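Local atomic coordinates of putative exported protein (Bacteroides fragilis, PDB entry 4RAA), a protein that is of unknown function but folds as a six-bladed beta-propeller of the YWTD type and is probably exported across the inner membrane, perhaps as a lipoprotein. Residues E260-C269 with F308-H317. Numbering follows the deposited sequence. Where two conformers were deposited one is given.
Sequences EETERDLFVC and FSIGSVDDYH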
loop_
_atom_site.group_PDB
_atom_site.type_symbol
_atom_site.label_atom_id
_atom_site.label_comp_id
_atom_site.label_asym_id
_atom_site.label_seq_id
_atom_site.Cartn_x
_atom_site.Cartn_y
_atom_site.Cartn_z
ATOM N N GLU A 260 31.164 -5.554 1.933
ATOM C CA GLU A 260 30.415 -6.411 2.855
ATOM C C GLU A 260 31.150 -6.326 4.190
ATOM O O GLU A 260 32.372 -6.457 4.264
ATOM C CB GLU A 260 30.255 -7.848 2.355
ATOM C CG GLU A 260 29.475 -8.753 3.319
ATOM C CD GLU A 260 28.185 -8.130 3.872
ATOM O OE1 GLU A 260 27.463 -7.416 3.131
ATOM O OE2 GLU A 260 27.876 -8.378 5.060
ATOM N N GLU A 261 30.393 -6.058 5.249
ATOM C CA GLU A 261 30.965 -5.887 6.584
ATOM C C GLU A 261 30.335 -6.863 7.581
ATOM O O GLU A 261 29.165 -7.221 7.442
ATOM C CB GLU A 261 30.767 -4.427 7.032
ATOM C CG GLU A 261 31.710 -3.995 8.155
ATOM C CD GLU A 261 31.552 -2.547 8.608
ATOM O OE1 GLU A 261 31.015 -1.682 7.878
ATOM O OE2 GLU A 261 32.004 -2.254 9.731
ATOM N N THR A 262 31.145 -7.322 8.541
ATOM C CA THR A 262 30.705 -8.188 9.655
ATOM C C THR A 262 31.246 -7.549 10.946
ATOM O O THR A 262 31.771 -6.436 10.894
ATOM C CB THR A 262 31.195 -9.657 9.507
ATOM O OG1 THR A 262 32.612 -9.735 9.682
ATOM C CG2 THR A 262 30.810 -10.243 8.153
ATOM N N GLU A 263 31.099 -8.230 12.086
ATOM C CA GLU A 263 31.634 -7.739 13.373
ATOM C C GLU A 263 33.154 -7.795 13.440
ATOM O O GLU A 263 33.757 -6.943 14.079
ATOM C CB GLU A 263 31.074 -8.540 14.568
ATOM C CG GLU A 263 29.562 -8.450 14.775
ATOM C CD GLU A 263 29.048 -7.050 15.125
ATOM O OE1 GLU A 263 29.832 -6.185 15.582
ATOM O OE2 GLU A 263 27.830 -6.815 14.955
ATOM N N ARG A 264 33.755 -8.784 12.778
ATOM C CA ARG A 264 35.204 -9.033 12.834
ATOM C C ARG A 264 36.031 -8.539 11.637
ATOM O O ARG A 264 37.210 -8.205 11.815
ATOM C CB ARG A 264 35.469 -10.539 13.046
ATOM C CG ARG A 264 35.019 -11.471 11.920
ATOM C CD ARG A 264 35.473 -12.901 12.156
ATOM N NE ARG A 264 34.763 -13.565 13.252
ATOM C CZ ARG A 264 35.016 -14.800 13.698
ATOM N NH1 ARG A 264 35.985 -15.556 13.163
ATOM N NH2 ARG A 264 34.293 -15.294 14.701
ATOM N N ASP A 265 35.434 -8.518 10.440
ATOM C CA ASP A 265 36.136 -8.134 9.210
ATOM C C ASP A 265 35.315 -7.286 8.231
ATOM O O ASP A 265 34.139 -6.989 8.471
ATOM C CB ASP A 265 36.680 -9.400 8.523
ATOM C CG ASP A 265 35.589 -10.332 7.995
ATOM O OD1 ASP A 265 34.435 -9.900 7.789
ATOM O OD2 ASP A 265 35.910 -11.521 7.751
ATOM N N LEU A 266 35.960 -6.908 7.130
ATOM C CA LEU A 266 35.353 -6.092 6.088
ATOM C C LEU A 266 36.055 -6.394 4.754
ATOM O O LEU A 266 37.255 -6.163 4.621
ATOM C CB LEU A 266 35.479 -4.621 6.503
ATOM C CG LEU A 266 34.893 -3.461 5.689
ATOM C CD1 LEU A 266 34.797 -2.224 6.572
ATOM C CD2 LEU A 266 35.697 -3.156 4.430
ATOM N N PHE A 267 35.295 -6.935 3.800
ATOM C CA PHE A 267 35.792 -7.318 2.459
ATOM C C PHE A 267 35.356 -6.265 1.454
ATOM O O PHE A 267 34.203 -5.806 1.496
ATOM C CB PHE A 267 35.209 -8.664 2.014
ATOM C CG PHE A 267 35.838 -9.883 2.647
ATOM C CD1 PHE A 267 36.454 -9.869 3.908
ATOM C CD2 PHE A 267 35.709 -11.111 1.997
ATOM C CE1 PHE A 267 36.994 -11.032 4.447
ATOM C CE2 PHE A 267 36.233 -12.276 2.546
ATOM C CZ PHE A 267 36.879 -12.237 3.771
ATOM N N VAL A 268 36.267 -5.910 0.546
ATOM C CA VAL A 268 36.018 -4.905 -0.485
ATOM C C VAL A 268 36.393 -5.470 -1.857
ATOM O O VAL A 268 37.575 -5.556 -2.181
ATOM C CB VAL A 268 36.827 -3.601 -0.231
ATOM C CG1 VAL A 268 36.310 -2.471 -1.118
ATOM C CG2 VAL A 268 36.759 -3.185 1.235
ATOM N N CYS A 269 35.403 -5.893 -2.643
ATOM C CA CYS A 269 35.664 -6.324 -4.022
ATOM C C CYS A 269 35.615 -5.077 -4.866
ATOM O O CYS A 269 34.810 -4.190 -4.588
ATOM C CB CYS A 269 34.641 -7.318 -4.537
ATOM S SG CYS A 269 34.662 -8.847 -3.608
ATOM N N PHE A 308 31.050 -12.261 -5.178
ATOM C CA PHE A 308 30.622 -12.442 -3.796
ATOM C C PHE A 308 29.152 -12.048 -3.717
ATOM O O PHE A 308 28.770 -10.981 -4.214
ATOM C CB PHE A 308 31.469 -11.612 -2.808
ATOM C CG PHE A 308 32.650 -12.357 -2.262
ATOM C CD1 PHE A 308 33.881 -12.338 -2.917
ATOM C CD2 PHE A 308 32.524 -13.115 -1.095
ATOM C CE1 PHE A 308 34.970 -13.046 -2.409
ATOM C CE2 PHE A 308 33.604 -13.819 -0.578
ATOM C CZ PHE A 308 34.830 -13.790 -1.239
ATOM N N SER A 309 28.330 -12.922 -3.121
ATOM C CA SER A 309 26.921 -12.611 -2.872
ATOM C C SER A 309 26.888 -11.513 -1.845
ATOM O O SER A 309 27.751 -11.462 -0.955
ATOM C CB SER A 309 26.148 -13.793 -2.285
ATOM O OG SER A 309 26.109 -14.859 -3.187
ATOM N N ILE A 310 25.900 -10.638 -1.964
ATOM C CA ILE A 310 25.716 -9.587 -0.973
ATOM C C ILE A 310 25.052 -10.292 0.233
ATOM O O ILE A 310 24.300 -11.250 0.055
ATOM C CB ILE A 310 25.008 -8.351 -1.579
ATOM C CG1 ILE A 310 25.916 -7.768 -2.692
ATOM C CG2 ILE A 310 24.748 -7.304 -0.497
ATOM C CD1 ILE A 310 25.248 -6.874 -3.714
ATOM N N GLY A 311 25.387 -9.835 1.441
ATOM C CA GLY A 311 24.988 -10.457 2.720
ATOM C C GLY A 311 26.035 -11.423 3.289
ATOM O O GLY A 311 26.967 -11.850 2.594
ATOM N N SER A 312 25.866 -11.757 4.565
ATOM C CA SER A 312 26.727 -12.694 5.296
ATOM C C SER A 312 25.894 -13.606 6.211
ATOM O O SER A 312 24.700 -13.362 6.422
ATOM C CB SER A 312 27.798 -11.935 6.081
ATOM O OG SER A 312 27.244 -10.872 6.827
ATOM N N VAL A 313 26.526 -14.666 6.723
ATOM C CA VAL A 313 25.866 -15.687 7.564
ATOM C C VAL A 313 26.790 -16.047 8.733
ATOM O O VAL A 313 27.834 -16.661 8.508
ATOM C CB VAL A 313 25.561 -16.961 6.722
ATOM C CG1 VAL A 313 24.885 -18.054 7.556
ATOM C CG2 VAL A 313 24.715 -16.620 5.493
ATOM N N ASP A 314 26.423 -15.661 9.961
ATOM C CA ASP A 314 27.249 -15.907 11.170
ATOM C C ASP A 314 28.669 -15.319 10.919
ATOM O O ASP A 314 29.696 -15.998 11.087
ATOM C CB ASP A 314 27.239 -17.425 11.510
ATOM C CG ASP A 314 27.997 -17.777 12.794
ATOM O OD1 ASP A 314 28.066 -16.944 13.729
ATOM O OD2 ASP A 314 28.529 -18.909 12.848
ATOM N N ASP A 315 28.683 -14.071 10.436
ATOM C CA ASP A 315 29.896 -13.341 10.051
ATOM C C ASP A 315 30.756 -13.986 8.918
ATOM O O ASP A 315 31.919 -13.607 8.749
ATOM C CB ASP A 315 30.742 -12.996 11.300
ATOM C CG ASP A 315 30.007 -12.076 12.302
ATOM O OD1 ASP A 315 29.001 -11.416 11.956
ATOM O OD2 ASP A 315 30.479 -11.981 13.457
ATOM N N TYR A 316 30.191 -14.924 8.141
ATOM C CA TYR A 316 30.877 -15.552 6.988
ATOM C C TYR A 316 30.405 -14.885 5.691
ATOM O O TYR A 316 29.206 -14.705 5.494
ATOM C CB TYR A 316 30.618 -17.071 6.858
ATOM C CG TYR A 316 31.379 -17.988 7.802
ATOM C CD1 TYR A 316 32.648 -18.489 7.457
ATOM C CD2 TYR A 316 30.821 -18.397 9.021
ATOM C CE1 TYR A 316 33.343 -19.345 8.309
ATOM C CE2 TYR A 316 31.511 -19.251 9.883
ATOM C CZ TYR A 316 32.765 -19.725 9.524
ATOM O OH TYR A 316 33.434 -20.561 10.381
ATOM N N HIS A 317 31.356 -14.543 4.819
ATOM C CA HIS A 317 31.073 -13.972 3.495
ATOM C C HIS A 317 30.703 -15.144 2.594
ATOM O O HIS A 317 31.305 -16.211 2.722
ATOM C CB HIS A 317 32.289 -13.227 2.951
ATOM C CG HIS A 317 32.669 -12.044 3.774
ATOM N ND1 HIS A 317 32.484 -10.751 3.342
ATOM C CD2 HIS A 317 33.166 -11.954 5.031
ATOM C CE1 HIS A 317 32.877 -9.916 4.288
ATOM N NE2 HIS A 317 33.293 -10.618 5.322
#
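Thr262 and Asp315 bring the two backbones to within 5.2 Å, CA to CA, where the hairpin of strands 254-261 and 265-272 lies against the type I' turn Val313-Tyr316 that joins the short, weakly bonded strand 312-313 to strand 316-321; no backbone hydrogen bond joins the two segments. Across this interface His317 lays its ring flat on Phe267, the centroids 3.6 Å apart and the planes 12° from parallel. The same imidazole points NE2 at Asp265 OD1, 2.8 Å away and almost straight at 168°, with the acceptor in the ring plane but the ring nitrogen lying out of the carboxylate plane. Thr262 OG1 donates to Asp265 OD1 from the opposite face at 2.6 Å, while Asp265 OD2 takes the backbone N of Ile360. With chi1 of 69°, Thr262 sets OG1 toward Asp265 and leaves CG2 against the backbone of Asp315. Glu260 CG nears the ND1 rim of His317 from the side away from Phe267; in the conformer given, Ser312 OG tentatively donates to Glu260 OE2 from above the carboxylate plane. Farther along, Phe267 and Phe308 form an offset edge-to-face pair, the Phe267 edge toward Phe308, whose CD1 meets Cys269 SG obliquely. Stack and hydrogen bond together fix the rotation of His317; Asp265 holds the proton on NE2 and would tend to stabilise a positive imidazole, an effect its other donors probably temper, in a buried polar link between neighbouring propeller sheets.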